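Alpha-1,3-glucanase (Paenibacillus glycanilyticus, PDB 6K0P) probably hydrolyses alpha-1,3-glucan through its family 87 glycoside hydrolase catalytic domain and binds the alpha-1,3-linked disaccharide nigerose. Local coordinates at residues A[122-127]-A[276-281]. The protein carries 1 engineered substitution. Sequence-based numbering, arbitrary orientation. Where two conformers were deposited one is given.
Sequences YDNAPG and NYINRV. With GLC (alpha-D-glucopyranose), chain B.
One face of the Y122 ring carries the aliphatic arm of R280: CD of R280 stands 3.8 Å from the Y122 ring centroid, a CH-pi contact offset toward the hydroxyl end. The guanidinium in turn has Y122 OH over one face and the glucose at its edge. Its plane lies only 16° from that of the ring, but because the hydroxyl rather than the ring sits over it, the two planes are not stacked. Y122 OH and R280 NE approach to 3.2 Å at an angle too poor for a hydrogen bond; both instead turn to D282, whose OD2 bonds the hydroxyl and whose OD1 forms a salt bridge with NE. With CG of R280 anti to the backbone N (chi1 -179°) and the chain extended as far as NE, the arm runs past the tyrosine and delivers NH2 to the sugar ring oxygen, NH2 to O5 of glucose being 3.1 Å at 158°. D354 pairs with NH1.

Further along, in the conformer described, one of two deposited for N124, its ND2 donates to N279 OD1 over 2.8 Å; the acceptor lies in the N124 amide plane, whereas the donor sits above the N279 carbonyl plane. N252 also donates to this oxygen, while N279 ND2 bonds R280 O, so both ends of the amide are held. In the same conformer CD1 of I278 packs 3.6 Å from N124 ND2.

The contact thus joins a D1 loop to a loop of the D2 beta-helix. D282 and D354 hold the guanidinium by salt bridges, while Y122 packs against the arm and one face, an arrangement that probably limits its rotation and orients NH2 toward O5 of glucose.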
loop_
_atom_site.group_PDB
_atom_site.type_symbol
_atom_site.label_atom_id
_atom_site.label_comp_id
_atom_site.label_asym_id
_atom_site.label_seq_id
_atom_site.Cartn_x
_atom_site.Cartn_y
_atom_site.Cartn_z
ATOM N N TYR A 122 6.559 12.660 -7.737
ATOM C CA TYR A 122 6.250 14.087 -7.793
ATOM C C TYR A 122 6.211 14.654 -9.203
ATOM O O TYR A 122 5.525 15.663 -9.430
ATOM C CB TYR A 122 7.289 14.893 -7.009
ATOM C CG TYR A 122 7.135 14.851 -5.505
ATOM C CD1 TYR A 122 6.251 15.697 -4.847
ATOM C CD2 TYR A 122 7.896 13.975 -4.740
ATOM C CE1 TYR A 122 6.120 15.668 -3.463
ATOM C CE2 TYR A 122 7.773 13.932 -3.366
ATOM C CZ TYR A 122 6.889 14.779 -2.726
ATOM O OH TYR A 122 6.797 14.729 -1.361
ATOM N N ASP A 123 6.942 14.069 -10.149
ATOM C CA ASP A 123 7.205 14.716 -11.437
ATOM C C ASP A 123 6.672 13.852 -12.576
ATOM O O ASP A 123 7.227 12.788 -12.874
ATOM C CB ASP A 123 8.701 15.010 -11.575
ATOM C CG ASP A 123 9.229 15.858 -10.420
ATOM O OD1 ASP A 123 8.488 16.757 -9.958
ATOM O OD2 ASP A 123 10.368 15.624 -9.955
ATOM N N ASN A 124 5.612 14.324 -13.231
ATOM C CA ASN A 124 4.939 13.541 -14.259
ATOM C C ASN A 124 5.497 13.754 -15.662
ATOM O O ASN A 124 5.105 13.025 -16.581
ATOM C CB ASN A 124 3.423 13.804 -14.245
ATOM C CG ASN A 124 3.061 15.219 -14.667
ATOM O OD1 ASN A 124 3.386 15.658 -15.771
ATOM N ND2 ASN A 124 2.354 15.931 -13.796
ATOM N N ALA A 125 6.402 14.713 -15.857
ATOM C CA ALA A 125 6.776 14.964 -17.247
ATOM C C ALA A 125 8.124 14.342 -17.593
ATOM O O ALA A 125 9.066 14.427 -16.802
ATOM C CB ALA A 125 6.864 16.469 -17.488
ATOM N N PRO A 126 8.247 13.727 -18.769
ATOM C CA PRO A 126 9.562 13.260 -19.221
ATOM C C PRO A 126 10.490 14.438 -19.470
ATOM O O PRO A 126 10.068 15.590 -19.581
ATOM C CB PRO A 126 9.259 12.516 -20.528
ATOM C CG PRO A 126 7.947 13.051 -20.981
ATOM C CD PRO A 126 7.182 13.444 -19.749
ATOM N N GLY A 127 11.777 14.140 -19.538
ATOM C CA GLY A 127 12.728 15.219 -19.729
ATOM C C GLY A 127 14.127 14.692 -19.937
ATOM O O GLY A 127 14.408 13.503 -19.752
ATOM N N ASN A 276 -8.190 12.176 -10.024
ATOM C CA ASN A 276 -7.520 12.614 -11.242
ATOM C C ASN A 276 -6.088 13.075 -10.981
ATOM O O ASN A 276 -5.506 13.793 -11.804
ATOM C CB ASN A 276 -8.339 13.682 -11.967
ATOM C CG ASN A 276 -8.465 14.960 -11.166
ATOM O OD1 ASN A 276 -7.858 15.099 -10.102
ATOM N ND2 ASN A 276 -9.268 15.901 -11.673
ATOM N N TYR A 277 -5.500 12.674 -9.856
ATOM C CA TYR A 277 -4.099 12.983 -9.622
ATOM C C TYR A 277 -3.237 12.168 -10.570
ATOM O O TYR A 277 -3.493 10.982 -10.802
ATOM C CB TYR A 277 -3.699 12.721 -8.160
ATOM C CG TYR A 277 -4.103 13.872 -7.269
ATOM C CD1 TYR A 277 -5.390 13.944 -6.748
ATOM C CD2 TYR A 277 -3.217 14.913 -6.987
ATOM C CE1 TYR A 277 -5.787 15.009 -5.948
ATOM C CE2 TYR A 277 -3.610 15.994 -6.194
ATOM C CZ TYR A 277 -4.895 16.028 -5.679
ATOM O OH TYR A 277 -5.325 17.084 -4.894
ATOM N N ILE A 278 -2.243 12.837 -11.155
ATOM C CA ILE A 278 -1.230 12.192 -11.978
ATOM C C ILE A 278 0.155 12.326 -11.382
ATOM O O ILE A 278 1.126 11.842 -11.973
ATOM C CB ILE A 278 -1.266 12.693 -13.433
ATOM C CG1 ILE A 278 -1.059 14.210 -13.479
ATOM C CG2 ILE A 278 -2.593 12.298 -14.077
ATOM C CD1 ILE A 278 -0.887 14.759 -14.890
ATOM N N ASN A 279 0.275 12.987 -10.237
ATOM C CA ASN A 279 1.521 13.053 -9.492
ATOM C C ASN A 279 1.178 13.435 -8.061
ATOM O O ASN A 279 0.044 13.818 -7.752
ATOM C CB ASN A 279 2.522 14.047 -10.115
ATOM C CG ASN A 279 1.958 15.451 -10.219
ATOM O OD1 ASN A 279 1.345 15.810 -11.225
ATOM N ND2 ASN A 279 2.151 16.249 -9.172
ATOM N N ARG A 280 2.175 13.326 -7.195
ATOM C CA ARG A 280 2.014 13.665 -5.792
ATOM C C ARG A 280 2.021 15.175 -5.615
ATOM O O ARG A 280 2.800 15.886 -6.264
ATOM C CB ARG A 280 3.168 13.051 -5.001
ATOM C CG ARG A 280 3.129 13.301 -3.512
ATOM C CD ARG A 280 4.243 12.513 -2.835
ATOM N NE ARG A 280 4.292 12.785 -1.405
ATOM C CZ ARG A 280 4.925 12.021 -0.521
ATOM N NH1 ARG A 280 5.561 10.931 -0.921
ATOM N NH2 ARG A 280 4.914 12.338 0.770
ATOM N N VAL A 281 1.144 15.652 -4.734
ATOM C CA VAL A 281 1.131 17.033 -4.264
ATOM C C VAL A 281 0.963 16.975 -2.754
ATOM O O VAL A 281 0.099 16.247 -2.255
ATOM C CB VAL A 281 -0.019 17.838 -4.902
ATOM C CG1 VAL A 281 0.055 19.314 -4.483
ATOM C CG2 VAL A 281 0.006 17.706 -6.426
HETATM C C1 GLC B . 4.178 14.936 3.349
HETATM C C2 GLC B . 3.512 16.069 4.104
HETATM C C3 GLC B . 2.148 15.621 4.578
HETATM C C4 GLC B . 1.328 15.088 3.410
HETATM C C5 GLC B . 2.069 13.953 2.758
HETATM C C6 GLC B . 1.398 13.462 1.484
HETATM O O1 GLC B . 4.466 13.965 4.297
HETATM O O2 GLC B . 4.384 16.446 5.175
HETATM O O3 GLC B . 1.454 16.773 5.022
HETATM O O4 GLC B . 0.077 14.611 3.837
HETATM O O5 GLC B . 3.331 14.402 2.376
HETATM O O6 GLC B . 1.146 14.454 0.529
#